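Local coordinates for protein galactose mutarotase related enzyme (Lactobacillus acidophilus, PDB 3DCD) that is of unknown function but probably binds a carbohydrate and may act as an aldose-1-epimerase-like isomerase, at residues Met1-Glu6 with Glu84-Glu89; Ile10-Ser15 with Tyr115-Asn120; Leu122-Ser127 with Phe287-His292; Ala19-Val24 with Glu32-Ala37. One frame throughout, in Å; residues are numbered along the deposited sequence.

Contact 1 of 4, residues Met1-Glu6 with Glu84-Glu89; sequences MDYTIE and ENHTKE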
loop_
_atom_site.group_PDB
_atom_site.type_symbol
_atom_site.label_atom_id
_atom_site.label_comp_id
_atom_site.label_asym_id
_atom_site.label_seq_id
_atom_site.Cartn_x
_atom_site.Cartn_y
_atom_site.Cartn_z
HETATM N N MSE A 1 -0.577 19.699 5.703
HETATM C CA MSE A 1 -0.393 20.573 4.511
HETATM C C MSE A 1 -0.327 19.719 3.240
HETATM O O MSE A 1 0.326 18.681 3.238
HETATM C CB MSE A 1 0.890 21.397 4.649
HETATM C CG MSE A 1 1.277 22.142 3.374
HETATM SE SE MSE A 1 -0.089 23.464 2.875
HETATM C CE MSE A 1 0.019 23.444 0.921
ATOM N N ASP A 2 -1.009 20.167 2.184
ATOM C CA ASP A 2 -0.995 19.483 0.888
ATOM C C ASP A 2 0.045 20.089 -0.059
ATOM O O ASP A 2 0.280 21.306 -0.054
ATOM C CB ASP A 2 -2.366 19.553 0.217
ATOM C CG ASP A 2 -3.428 18.728 0.932
ATOM O OD1 ASP A 2 -3.098 17.897 1.793
ATOM O OD2 ASP A 2 -4.618 18.927 0.623
ATOM N N TYR A 3 0.650 19.228 -0.872
ATOM C CA TYR A 3 1.670 19.621 -1.837
ATOM C C TYR A 3 1.324 18.956 -3.161
ATOM O O TYR A 3 0.805 17.837 -3.184
ATOM C CB TYR A 3 3.061 19.154 -1.371
ATOM C CG TYR A 3 3.533 19.821 -0.087
ATOM C CD1 TYR A 3 3.188 19.306 1.159
ATOM C CD2 TYR A 3 4.316 20.969 -0.125
ATOM C CE1 TYR A 3 3.610 19.923 2.344
ATOM C CE2 TYR A 3 4.745 21.592 1.055
ATOM C CZ TYR A 3 4.382 21.056 2.280
ATOM O OH TYR A 3 4.801 21.668 3.432
ATOM N N THR A 4 1.627 19.651 -4.253
ATOM C CA THR A 4 1.318 19.189 -5.601
ATOM C C THR A 4 2.578 18.894 -6.403
ATOM O O THR A 4 3.542 19.660 -6.343
ATOM C CB THR A 4 0.512 20.273 -6.342
ATOM O OG1 THR A 4 -0.757 20.405 -5.708
ATOM C CG2 THR A 4 0.308 19.911 -7.830
ATOM N N ILE A 5 2.562 17.759 -7.107
ATOM C CA ILE A 5 3.500 17.461 -8.187
ATOM C C ILE A 5 2.646 17.170 -9.427
ATOM O O ILE A 5 1.559 16.602 -9.316
ATOM C CB ILE A 5 4.513 16.298 -7.861
ATOM C CG1 ILE A 5 3.806 14.956 -7.593
ATOM C CG2 ILE A 5 5.417 16.693 -6.669
ATOM C CD1 ILE A 5 4.734 13.725 -7.539
ATOM N N GLU A 6 3.118 17.584 -10.598
ATOM C CA GLU A 6 2.274 17.532 -11.789
ATOM C C GLU A 6 3.050 17.644 -13.083
ATOM O O GLU A 6 4.162 18.170 -13.121
ATOM C CB GLU A 6 1.185 18.621 -11.739
ATOM C CG GLU A 6 1.684 20.047 -11.851
ATOM C CD GLU A 6 0.546 21.057 -11.902
ATOM O OE1 GLU A 6 0.598 22.069 -11.174
ATOM O OE2 GLU A 6 -0.404 20.852 -12.684
ATOM N N GLU A 84 11.474 17.189 2.560
ATOM C CA GLU A 84 12.921 17.287 2.393
ATOM C C GLU A 84 13.332 17.925 1.067
ATOM O O GLU A 84 14.340 18.649 0.999
ATOM C CB GLU A 84 13.565 15.894 2.519
ATOM C CG GLU A 84 15.090 15.970 2.545
ATOM C CD GLU A 84 15.752 14.641 2.795
ATOM O OE1 GLU A 84 15.405 13.653 2.119
ATOM O OE2 GLU A 84 16.646 14.599 3.669
ATOM N N ASN A 85 12.563 17.623 0.017
ATOM C CA ASN A 85 12.844 18.086 -1.341
ATOM C C ASN A 85 11.508 18.164 -2.083
ATOM O O ASN A 85 10.667 17.292 -1.910
ATOM C CB ASN A 85 13.790 17.102 -2.035
ATOM C CG ASN A 85 14.134 17.515 -3.462
ATOM O OD1 ASN A 85 15.044 18.318 -3.691
ATOM N ND2 ASN A 85 13.428 16.942 -4.427
ATOM N N HIS A 86 11.299 19.215 -2.879
ATOM C CA HIS A 86 10.055 19.340 -3.645
ATOM C C HIS A 86 10.312 20.127 -4.925
ATOM O O HIS A 86 10.629 21.305 -4.866
ATOM C CB HIS A 86 8.975 20.030 -2.799
ATOM C CG HIS A 86 7.641 20.151 -3.475
ATOM N ND1 HIS A 86 6.724 21.122 -3.130
ATOM C CD2 HIS A 86 7.068 19.430 -4.470
ATOM C CE1 HIS A 86 5.642 20.992 -3.880
ATOM N NE2 HIS A 86 5.824 19.967 -4.695
ATOM N N THR A 87 10.219 19.444 -6.063
ATOM C CA THR A 87 10.329 20.074 -7.382
ATOM C C THR A 87 9.021 19.795 -8.150
ATOM O O THR A 87 8.109 19.164 -7.603
ATOM C CB THR A 87 11.556 19.561 -8.169
ATOM O OG1 THR A 87 11.477 18.139 -8.298
ATOM C CG2 THR A 87 12.862 19.930 -7.452
ATOM N N LYS A 88 8.918 20.259 -9.399
ATOM C CA LYS A 88 7.636 20.176 -10.090
ATOM C C LYS A 88 7.112 18.752 -10.170
ATOM O O LYS A 88 5.926 18.542 -9.997
ATOM C CB LYS A 88 7.658 20.820 -11.482
ATOM C CG LYS A 88 6.250 20.945 -12.072
ATOM C CD LYS A 88 6.187 21.724 -13.390
ATOM C CE LYS A 88 4.737 21.768 -13.901
ATOM N NZ LYS A 88 4.471 22.845 -14.928
ATOM N N GLU A 89 7.989 17.788 -10.423
ATOM C CA GLU A 89 7.550 16.394 -10.647
ATOM C C GLU A 89 8.036 15.417 -9.582
ATOM O O GLU A 89 7.987 14.205 -9.794
ATOM C CB GLU A 89 8.003 15.887 -12.023
ATOM C CG GLU A 89 7.439 16.618 -13.226
ATOM C CD GLU A 89 8.174 16.240 -14.514
ATOM O OE1 GLU A 89 8.998 15.303 -14.483
ATOM O OE2 GLU A 89 7.961 16.887 -15.554
HETATM O O HOH W 1 4.079 21.132 -8.863
#

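Contact 2 of 4, residues Ile10-Ser15 with Tyr115-Asn120; sequences IKVVIS and YNLMNN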
loop_
_atom_site.group_PDB
_atom_site.type_symbol
_atom_site.label_atom_id
_atom_site.label_comp_id
_atom_site.label_asym_id
_atom_site.label_seq_id
_atom_site.Cartn_x
_atom_site.Cartn_y
_atom_site.Cartn_z
ATOM N N ILE A 10 -0.777 14.045 -15.557
ATOM C CA ILE A 10 -1.439 13.786 -14.273
ATOM C C ILE A 10 -1.036 14.838 -13.226
ATOM O O ILE A 10 0.049 15.424 -13.302
ATOM C CB ILE A 10 -1.229 12.312 -13.741
ATOM C CG1 ILE A 10 0.242 11.959 -13.533
ATOM C CG2 ILE A 10 -1.893 11.234 -14.667
ATOM C CD1 ILE A 10 0.435 10.563 -12.840
ATOM N N LYS A 11 -1.934 15.108 -12.291
ATOM C CA LYS A 11 -1.671 16.060 -11.210
ATOM C C LYS A 11 -1.963 15.338 -9.905
ATOM O O LYS A 11 -3.045 14.758 -9.728
ATOM C CB LYS A 11 -2.542 17.315 -11.343
ATOM C CG LYS A 11 -2.324 18.373 -10.260
ATOM C CD LYS A 11 -3.248 19.563 -10.469
ATOM C CE LYS A 11 -2.866 20.750 -9.590
ATOM N NZ LYS A 11 -3.647 22.006 -9.939
ATOM N N VAL A 12 -0.996 15.398 -8.995
ATOM C CA VAL A 12 -1.021 14.588 -7.784
ATOM C C VAL A 12 -0.910 15.520 -6.594
ATOM O O VAL A 12 -0.040 16.399 -6.567
ATOM C CB VAL A 12 0.150 13.565 -7.752
ATOM C CG1 VAL A 12 0.069 12.688 -6.484
ATOM C CG2 VAL A 12 0.146 12.678 -9.010
ATOM N N VAL A 13 -1.788 15.321 -5.616
ATOM C CA VAL A 13 -1.743 16.082 -4.377
ATOM C C VAL A 13 -1.427 15.130 -3.229
ATOM O O VAL A 13 -2.063 14.080 -3.099
ATOM C CB VAL A 13 -3.086 16.782 -4.088
ATOM C CG1 VAL A 13 -2.999 17.536 -2.750
ATOM C CG2 VAL A 13 -3.464 17.739 -5.207
ATOM N N ILE A 14 -0.467 15.510 -2.388
ATOM C CA ILE A 14 -0.015 14.650 -1.298
ATOM C C ILE A 14 0.120 15.449 0.010
ATOM O O ILE A 14 0.598 16.580 -0.001
ATOM C CB ILE A 14 1.346 14.018 -1.629
ATOM C CG1 ILE A 14 1.324 13.408 -3.041
ATOM C CG2 ILE A 14 1.711 12.964 -0.588
ATOM C CD1 ILE A 14 2.605 13.571 -3.781
ATOM N N SER A 15 -0.285 14.839 1.122
ATOM C CA SER A 15 -0.245 15.497 2.436
ATOM C C SER A 15 1.009 15.113 3.191
ATOM O O SER A 15 1.458 13.963 3.128
ATOM C CB SER A 15 -1.471 15.104 3.276
ATOM O OG SER A 15 -1.398 15.662 4.594
ATOM N N TYR A 115 7.788 10.504 -3.958
ATOM C CA TYR A 115 6.838 10.375 -5.054
ATOM C C TYR A 115 7.397 11.137 -6.231
ATOM O O TYR A 115 7.837 12.284 -6.086
ATOM C CB TYR A 115 5.493 11.001 -4.676
ATOM C CG TYR A 115 4.778 10.283 -3.567
ATOM C CD1 TYR A 115 4.827 10.761 -2.260
ATOM C CD2 TYR A 115 4.036 9.135 -3.831
ATOM C CE1 TYR A 115 4.158 10.096 -1.239
ATOM C CE2 TYR A 115 3.356 8.453 -2.823
ATOM C CZ TYR A 115 3.418 8.943 -1.532
ATOM O OH TYR A 115 2.756 8.279 -0.532
ATOM N N ASN A 116 7.381 10.515 -7.403
ATOM C CA ASN A 116 7.816 11.219 -8.586
ATOM C C ASN A 116 7.053 10.804 -9.835
ATOM O O ASN A 116 6.564 9.674 -9.927
ATOM C CB ASN A 116 9.333 11.130 -8.755
ATOM C CG ASN A 116 9.786 9.791 -9.217
ATOM O OD1 ASN A 116 9.662 9.461 -10.404
ATOM N ND2 ASN A 116 10.332 8.993 -8.293
ATOM N N LEU A 117 6.941 11.745 -10.774
ATOM C CA LEU A 117 6.194 11.538 -12.017
ATOM C C LEU A 117 7.064 11.344 -13.247
ATOM O O LEU A 117 8.099 11.999 -13.406
ATOM C CB LEU A 117 5.289 12.742 -12.303
ATOM C CG LEU A 117 4.141 12.982 -11.340
ATOM C CD1 LEU A 117 3.427 14.270 -11.671
ATOM C CD2 LEU A 117 3.189 11.802 -11.414
HETATM N N MSE A 118 6.591 10.443 -14.103
HETATM C CA MSE A 118 7.107 10.221 -15.446
HETATM C C MSE A 118 5.875 9.995 -16.321
HETATM O O MSE A 118 5.260 8.933 -16.219
HETATM C CB MSE A 118 7.981 8.963 -15.442
HETATM C CG MSE A 118 8.378 8.436 -16.816
HETATM SE SE MSE A 118 10.076 9.162 -17.418
HETATM C CE MSE A 118 11.265 8.209 -16.185
ATOM N N ASN A 119 5.505 10.966 -17.146
ATOM C CA ASN A 119 4.268 10.848 -17.908
ATOM C C ASN A 119 3.092 10.516 -16.981
ATOM O O ASN A 119 2.934 11.159 -15.939
ATOM C CB ASN A 119 4.431 9.834 -19.043
ATOM C CG ASN A 119 5.453 10.281 -20.076
ATOM O OD1 ASN A 119 6.026 9.463 -20.793
ATOM N ND2 ASN A 119 5.664 11.579 -20.171
ATOM N N ASN A 120 2.287 9.515 -17.330
ATOM C CA ASN A 120 1.165 9.148 -16.473
ATOM C C ASN A 120 1.522 8.098 -15.412
ATOM O O ASN A 120 0.630 7.427 -14.875
ATOM C CB ASN A 120 -0.045 8.704 -17.313
ATOM C CG ASN A 120 0.210 7.421 -18.053
ATOM O OD1 ASN A 120 1.364 7.099 -18.396
ATOM N ND2 ASN A 120 -0.871 6.659 -18.305
#

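Contact 3 of 4, residues Leu122-Ser127 with Phe287-His292; sequences LEENFS and FSMTYH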
loop_
_atom_site.group_PDB
_atom_site.type_symbol
_atom_site.label_atom_id
_atom_site.label_comp_id
_atom_site.label_asym_id
_atom_site.label_seq_id
_atom_site.Cartn_x
_atom_site.Cartn_y
_atom_site.Cartn_z
ATOM N N LEU A 122 3.307 7.270 -11.719
ATOM C CA LEU A 122 3.664 7.798 -10.415
ATOM C C LEU A 122 4.394 6.709 -9.620
ATOM O O LEU A 122 3.842 5.631 -9.393
ATOM C CB LEU A 122 2.390 8.205 -9.655
ATOM C CG LEU A 122 2.528 8.629 -8.187
ATOM C CD1 LEU A 122 3.404 9.872 -8.053
ATOM C CD2 LEU A 122 1.110 8.919 -7.639
ATOM N N GLU A 123 5.616 7.012 -9.194
ATOM C CA GLU A 123 6.367 6.146 -8.297
ATOM C C GLU A 123 6.092 6.512 -6.847
ATOM O O GLU A 123 5.972 7.701 -6.514
ATOM C CB GLU A 123 7.868 6.292 -8.556
ATOM C CG GLU A 123 8.321 5.786 -9.899
ATOM C CD GLU A 123 9.841 5.802 -10.054
ATOM O OE1 GLU A 123 10.557 6.362 -9.181
ATOM O OE2 GLU A 123 10.313 5.258 -11.068
ATOM N N GLU A 124 6.016 5.491 -5.999
ATOM C CA GLU A 124 5.988 5.671 -4.545
ATOM C C GLU A 124 7.157 4.855 -4.010
ATOM O O GLU A 124 7.115 3.629 -4.007
ATOM C CB GLU A 124 4.668 5.172 -3.962
ATOM C CG GLU A 124 4.623 5.170 -2.411
ATOM C CD GLU A 124 3.211 4.929 -1.867
ATOM O OE1 GLU A 124 2.216 5.177 -2.594
ATOM O OE2 GLU A 124 3.094 4.492 -0.706
ATOM N N ASN A 125 8.221 5.544 -3.600
ATOM C CA ASN A 125 9.483 4.869 -3.296
ATOM C C ASN A 125 9.771 4.989 -1.818
ATOM O O ASN A 125 9.677 6.082 -1.254
ATOM C CB ASN A 125 10.649 5.495 -4.076
ATOM C CG ASN A 125 10.421 5.511 -5.586
ATOM O OD1 ASN A 125 10.581 6.547 -6.247
ATOM N ND2 ASN A 125 10.061 4.372 -6.131
ATOM N N PHE A 126 10.172 3.876 -1.215
ATOM C CA PHE A 126 10.519 3.846 0.204
ATOM C C PHE A 126 12.034 3.739 0.399
ATOM O O PHE A 126 12.706 2.966 -0.284
ATOM C CB PHE A 126 9.864 2.641 0.876
ATOM C CG PHE A 126 8.362 2.607 0.736
ATOM C CD1 PHE A 126 7.585 3.736 1.075
ATOM C CD2 PHE A 126 7.730 1.466 0.265
ATOM C CE1 PHE A 126 6.178 3.700 0.941
ATOM C CE2 PHE A 126 6.324 1.414 0.139
ATOM C CZ PHE A 126 5.557 2.529 0.489
ATOM N N SER A 127 12.547 4.503 1.353
ATOM C CA SER A 127 13.911 4.389 1.784
ATOM C C SER A 127 13.915 4.391 3.298
ATOM O O SER A 127 13.379 5.306 3.920
ATOM C CB SER A 127 14.729 5.556 1.251
ATOM O OG SER A 127 15.962 5.656 1.935
ATOM N N PHE A 287 6.999 1.019 -5.496
ATOM C CA PHE A 287 6.142 0.525 -6.558
ATOM C C PHE A 287 5.700 1.681 -7.443
ATOM O O PHE A 287 5.917 2.840 -7.093
ATOM C CB PHE A 287 4.950 -0.239 -5.974
ATOM C CG PHE A 287 4.082 0.588 -5.050
ATOM C CD1 PHE A 287 4.445 0.763 -3.702
ATOM C CD2 PHE A 287 2.909 1.178 -5.522
ATOM C CE1 PHE A 287 3.645 1.504 -2.843
ATOM C CE2 PHE A 287 2.089 1.921 -4.660
ATOM C CZ PHE A 287 2.460 2.090 -3.334
ATOM N N SER A 288 5.097 1.362 -8.584
ATOM C CA SER A 288 4.733 2.373 -9.560
ATOM C C SER A 288 3.292 2.192 -10.008
ATOM O O SER A 288 2.807 1.066 -10.101
ATOM C CB SER A 288 5.651 2.305 -10.770
ATOM O OG SER A 288 6.989 2.463 -10.340
HETATM N N MSE A 289 2.625 3.305 -10.298
HETATM C CA MSE A 289 1.216 3.264 -10.666
HETATM C C MSE A 289 1.053 4.050 -11.948
HETATM O O MSE A 289 1.584 5.153 -12.056
HETATM C CB MSE A 289 0.359 3.908 -9.571
HETATM C CG MSE A 289 0.278 3.135 -8.245
HETATM SE SE MSE A 289 -0.239 4.276 -6.744
HETATM C CE MSE A 289 1.478 5.247 -6.566
ATOM N N THR A 290 0.325 3.491 -12.917
ATOM C CA THR A 290 -0.087 4.263 -14.096
ATOM C C THR A 290 -1.619 4.378 -14.123
ATOM O O THR A 290 -2.326 3.468 -13.682
ATOM C CB THR A 290 0.417 3.657 -15.418
ATOM O OG1 THR A 290 -0.235 2.397 -15.650
ATOM C CG2 THR A 290 1.926 3.432 -15.352
ATOM N N TYR A 291 -2.111 5.499 -14.627
ATOM C CA TYR A 291 -3.538 5.779 -14.631
ATOM C C TYR A 291 -4.058 6.097 -16.024
ATOM O O TYR A 291 -3.438 6.872 -16.757
ATOM C CB TYR A 291 -3.832 6.975 -13.732
ATOM C CG TYR A 291 -3.146 6.911 -12.382
ATOM C CD1 TYR A 291 -3.776 6.327 -11.287
ATOM C CD2 TYR A 291 -1.867 7.424 -12.213
ATOM C CE1 TYR A 291 -3.139 6.255 -10.027
ATOM C CE2 TYR A 291 -1.223 7.361 -10.968
ATOM C CZ TYR A 291 -1.868 6.779 -9.887
ATOM O OH TYR A 291 -1.232 6.739 -8.670
ATOM N N HIS A 292 -5.204 5.518 -16.362
ATOM C CA HIS A 292 -5.904 5.850 -17.601
ATOM C C HIS A 292 -7.388 6.043 -17.313
ATOM O O HIS A 292 -8.016 5.207 -16.636
ATOM C CB HIS A 292 -5.702 4.797 -18.687
ATOM C CG HIS A 292 -6.048 5.295 -20.059
ATOM N ND1 HIS A 292 -7.347 5.549 -20.455
ATOM C CD2 HIS A 292 -5.260 5.623 -21.107
ATOM C CE1 HIS A 292 -7.340 6.004 -21.698
ATOM N NE2 HIS A 292 -6.085 6.044 -22.119
HETATM O O HOH W 2 8.977 3.185 -12.208
#

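Contact 4 of 4, residues Ala19-Val24 with Glu32-Ala37; sequences AEIQSV and EFMWQA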
loop_
_atom_site.group_PDB
_atom_site.type_symbol
_atom_site.label_atom_id
_atom_site.label_comp_id
_atom_site.label_asym_id
_atom_site.label_seq_id
_atom_site.Cartn_x
_atom_site.Cartn_y
_atom_site.Cartn_z
ATOM N N ALA A 19 2.481 11.274 4.744
ATOM C CA ALA A 19 3.022 11.299 3.363
ATOM C C ALA A 19 2.030 10.635 2.407
ATOM O O ALA A 19 2.399 9.780 1.601
ATOM C CB ALA A 19 4.432 10.621 3.295
ATOM N N GLU A 20 0.753 11.022 2.529
ATOM C CA GLU A 20 -0.351 10.281 1.911
ATOM C C GLU A 20 -0.891 10.997 0.688
ATOM O O GLU A 20 -1.231 12.185 0.751
ATOM C CB GLU A 20 -1.502 10.084 2.912
ATOM C CG GLU A 20 -2.655 9.291 2.341
ATOM C CD GLU A 20 -3.926 9.341 3.204
ATOM O OE1 GLU A 20 -4.259 10.416 3.777
ATOM O OE2 GLU A 20 -4.606 8.302 3.278
ATOM N N ILE A 21 -0.989 10.264 -0.421
ATOM C CA ILE A 21 -1.622 10.794 -1.636
ATOM C C ILE A 21 -3.076 11.133 -1.295
ATOM O O ILE A 21 -3.773 10.305 -0.712
ATOM C CB ILE A 21 -1.587 9.763 -2.763
ATOM C CG1 ILE A 21 -0.146 9.569 -3.261
ATOM C CG2 ILE A 21 -2.517 10.172 -3.922
ATOM C CD1 ILE A 21 -0.040 8.330 -4.193
ATOM N N GLN A 22 -3.497 12.356 -1.624
ATOM C CA GLN A 22 -4.885 12.805 -1.429
ATOM C C GLN A 22 -5.699 12.697 -2.705
ATOM O O GLN A 22 -6.915 12.495 -2.659
ATOM C CB GLN A 22 -4.925 14.279 -0.969
ATOM C CG GLN A 22 -4.123 14.580 0.272
ATOM C CD GLN A 22 -4.599 13.757 1.433
ATOM O OE1 GLN A 22 -5.663 14.013 1.976
ATOM N NE2 GLN A 22 -3.836 12.746 1.799
ATOM N N SER A 23 -5.025 12.876 -3.841
ATOM C CA SER A 23 -5.708 13.030 -5.124
ATOM C C SER A 23 -4.769 12.736 -6.279
ATOM O O SER A 23 -3.619 13.146 -6.249
ATOM C CB SER A 23 -6.232 14.474 -5.241
ATOM O OG SER A 23 -6.724 14.762 -6.543
ATOM N N VAL A 24 -5.268 12.040 -7.299
ATOM C CA VAL A 24 -4.552 11.891 -8.582
ATOM C C VAL A 24 -5.585 12.160 -9.658
ATOM O O VAL A 24 -6.592 11.474 -9.714
ATOM C CB VAL A 24 -3.991 10.470 -8.791
ATOM C CG1 VAL A 24 -3.434 10.292 -10.223
ATOM C CG2 VAL A 24 -2.918 10.118 -7.733
ATOM N N GLU A 32 -10.837 11.652 -11.223
ATOM C CA GLU A 32 -10.135 11.456 -9.956
ATOM C C GLU A 32 -9.889 9.978 -9.719
ATOM O O GLU A 32 -10.837 9.192 -9.646
ATOM C CB GLU A 32 -10.954 12.013 -8.791
ATOM C CG GLU A 32 -10.401 11.645 -7.391
ATOM C CD GLU A 32 -9.018 12.218 -7.130
ATOM O OE1 GLU A 32 -8.889 13.452 -7.086
ATOM O OE2 GLU A 32 -8.055 11.429 -6.964
ATOM N N PHE A 33 -8.630 9.582 -9.588
ATOM C CA PHE A 33 -8.320 8.158 -9.466
ATOM C C PHE A 33 -8.342 7.633 -8.041
ATOM O O PHE A 33 -8.580 6.447 -7.836
ATOM C CB PHE A 33 -6.995 7.824 -10.165
ATOM C CG PHE A 33 -7.080 7.960 -11.653
ATOM C CD1 PHE A 33 -7.551 6.903 -12.424
ATOM C CD2 PHE A 33 -6.732 9.153 -12.282
ATOM C CE1 PHE A 33 -7.659 7.022 -13.827
ATOM C CE2 PHE A 33 -6.834 9.284 -13.669
ATOM C CZ PHE A 33 -7.305 8.215 -14.440
HETATM N N MSE A 34 -8.108 8.510 -7.072
HETATM C CA MSE A 34 -7.985 8.094 -5.679
HETATM C C MSE A 34 -9.301 8.173 -4.922
HETATM O O MSE A 34 -10.027 9.173 -5.010
HETATM C CB MSE A 34 -6.963 8.959 -4.937
HETATM C CG MSE A 34 -5.625 9.056 -5.620
HETATM SE SE MSE A 34 -4.774 7.308 -6.022
HETATM C CE MSE A 34 -4.731 6.556 -4.247
ATOM N N TRP A 35 -9.577 7.108 -4.173
ATOM C CA TRP A 35 -10.643 7.069 -3.171
ATOM C C TRP A 35 -10.567 8.296 -2.257
ATOM O O TRP A 35 -9.485 8.655 -1.778
ATOM C CB TRP A 35 -10.526 5.777 -2.368
ATOM C CG TRP A 35 -11.377 5.693 -1.113
ATOM C CD1 TRP A 35 -10.930 5.700 0.181
ATOM C CD2 TRP A 35 -12.796 5.558 -1.042
ATOM N NE1 TRP A 35 -11.987 5.572 1.054
ATOM C CE2 TRP A 35 -13.143 5.482 0.329
ATOM C CE3 TRP A 35 -13.810 5.482 -1.998
ATOM C CZ2 TRP A 35 -14.462 5.354 0.759
ATOM C CZ3 TRP A 35 -15.130 5.362 -1.558
ATOM C CH2 TRP A 35 -15.434 5.293 -0.197
ATOM N N GLN A 36 -11.715 8.945 -2.032
ATOM C CA GLN A 36 -11.734 10.244 -1.347
ATOM C C GLN A 36 -12.037 10.161 0.145
ATOM O O GLN A 36 -12.446 11.151 0.763
ATOM C CB GLN A 36 -12.662 11.227 -2.073
ATOM C CG GLN A 36 -12.062 11.669 -3.408
ATOM C CD GLN A 36 -10.687 12.302 -3.206
ATOM O OE1 GLN A 36 -10.560 13.297 -2.485
ATOM N NE2 GLN A 36 -9.650 11.714 -3.821
ATOM N N ALA A 37 -11.821 8.969 0.714
ATOM C CA ALA A 37 -11.765 8.794 2.162
ATOM C C ALA A 37 -13.104 9.080 2.871
ATOM O O ALA A 37 -13.120 9.663 3.954
ATOM C CB ALA A 37 -10.658 9.666 2.750
#

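Contact 1 of 4, residues Met1-Glu6 with Glu84-Glu89
A chi1 of -177° swings the His86 imidazole away from its own backbone N and in among Tyr3, Thr4 and Ile5, while Tyr3, whose CG stands anti to its own carbonyl carbon, meets it with CD2 3.9 Å from His86 ND1. The two rings form an offset edge-to-face pair, the tyrosine edge toward the imidazole face, with centroids 5.7 Å apart and planes at 89°. The far nitrogen is fixed as well: His86 NE2 donates to Thr4 O at 2.8 Å, the oxygen lying in the ring plane although the donor stands above the carbonyl plane. A water also donates to Thr4 O and, weakly, to Lys88 O. Beyond the histidine, the chain carries Lys88 O to Glu6 N, a 3.0 Å backbone hydrogen bond, and to Ile5 CA, a CA-H...O contact of 3.2 Å. The CG2 methyl of Ile5 packs at the imidazole edge, 3.8 Å from His86 NE2. Ile91 of strand 90-96 also touches Tyr3, Ile5 and His86. With axes 8.0 Å apart at 49°, outer strands 2-6 and 82-87 of two beta-sheets meet mainly through side chains, the turn after strand 82-87 adding the one backbone hydrogen bond, within the beta-sandwich of the galactose mutarotase fold.

Contact 2 of 4, residues Ile10-Ser15 with Tyr115-Asn120
Ile10, Val12 and Ile14, on one face of strand 10-15, lie against Leu117 and Tyr115 in the face-to-face sheet packing of the mutarotase beta-sandwich; the strands run antiparallel, their axes 9.2 Å apart, and no hydrogen bond crosses between them. One methyl of Leu117 touches two residues of the facing strand. This CD2 meets Ile10 CD1 at 3.3 Å, a close methyl-methyl approach, and the two side chains cross at a slant. The same methyl lies 4.0 Å from Val12 CG2, the valine and leucine pointing opposite ways as they pass. Ile10 gets there because its CG1 is tucked in between backbone N and C (chi1 59°), which leaves CG2 to pack on Asn120 CB at 4.1 Å. Replacing Ile10 by alanine would probably open a gap beside Leu117 CD2 and let the leucine turn more freely. At the other end, Ile14 leans on the Tyr115 ring with both its branches, while the phenol oxygen is tied to Ala19 O and Phe93 of strand 90-96 touches both side chains. Ile14 CD1 lies 3.9 Å from Tyr115 CG, and Ile14 CG2 approaches Tyr115 CE1 to 3.8 Å.

Contact 3 of 4, residues Leu122-Ser127 with Phe287-His292
One face of the Phe287 ring is taken by Glu124, whose CB lies 4.1 Å from the centroid and 21° off the ring normal, a CH-pi contact offset toward the rim. The glutamate lies along the ring with its chain heading the same way, its carboxylate plane turned 47° from the ring. At the edge of Phe287, Phe126 CZ comes to 4.0 Å from Phe287 CE1. Tyr291 receives Leu122 at its edge instead, with CB in the ring plane. A chi1 of 173° lays Leu122 alongside Met289, CD2 3.8 Å from Met289 CE. The backbones form antiparallel sheet: Leu122 with Met289 and Glu124 with Phe287 are hydrogen-bonded pairs, Glu123 with Ser288 the non-hydrogen-bonded pair between them. The straightest link is Glu124 N to Phe287 O, 2.9 Å long. On the other sheet face, a water donates to Glu123 OE2 at 2.7 Å and is hydrogen-bonded to Ser288 OG, which is also hydrogen-bonded to Arg232; Glu123 OE1 accepts from Asn116 ND2. The chemistry thus divides by face: Glu123 and Ser288 share a polar, water-bridged side, whereas the buried Glu124, its OE1 3.2 Å from Phe287 CZ, lies among apolar groups that would probably disfavour its charged form.

Contact 4 of 4, residues Ala19-Val24 with Glu32-Ala37
Glu32 grips strand 20-26 with both carboxylate oxygens. Ser23 OG donates to the syn lone pair of Glu32 OE1 at 2.6 Å, and Val24 N reaches Glu32 OE2 at 2.9 Å, on the syn side. OE2 also accepts from Met34 N, this time through its anti lone pair, so one oxygen ties the strand to the loop's own backbone. A bend at chi2 (63°) curls the glutamate back to bring this about. A glutamine in place of Glu32 is likely to leave either Ser23 OG or the backbone amides of Val24 and Met34 without an acceptor. Next to this clasp, Phe33 N donates almost straight to Val24 O at 2.8 Å. Farther along, Gln36 NE2 bridges two carbonyls, Gln22 O (3.1 Å) in the carbonyl plane and Met34 O from above it. Apolar contacts lie beside the polar clasp: Met34 CG lies 3.6 Å from Val24 CG2 and 3.7 Å from Ile21 CG2, while Val24 CG1 nears Phe33 CD2. Backbone hydrogen bonds pair Gln22 and Ser23 with Val13 of strand 10-15 in a classic beta bulge; across the contact, Phe33 and Trp35 bond to Asn147 and Gly145, linking the three-stranded sheet's outer strand 20-26 to strand 136-147.

Contacts 1 and 2, centres about 8 Å apart, both pack the three-stranded sheet of strands 2-6, 10-15 and 20-26 against the nine-stranded sheet; Tyr3 O to Ile14 N and Ile5 O to Val12 N probably join them by hydrogen bonds. Contact 3 lies within the larger sheet, its centre about 9 Å from that of contact 2. Contact 4, about 11 Å from contact 2 by centres, touches it where Ser15 CB packs on Gln22 NE2, 3.7 Å away, and meets contact 3 where Tyr291 packs on Phe33 and Val24. Contact 1 is a surface contact, its centre about 20 Å from the chain's centre, and contact 3 is the closest to it, at about 10 Å.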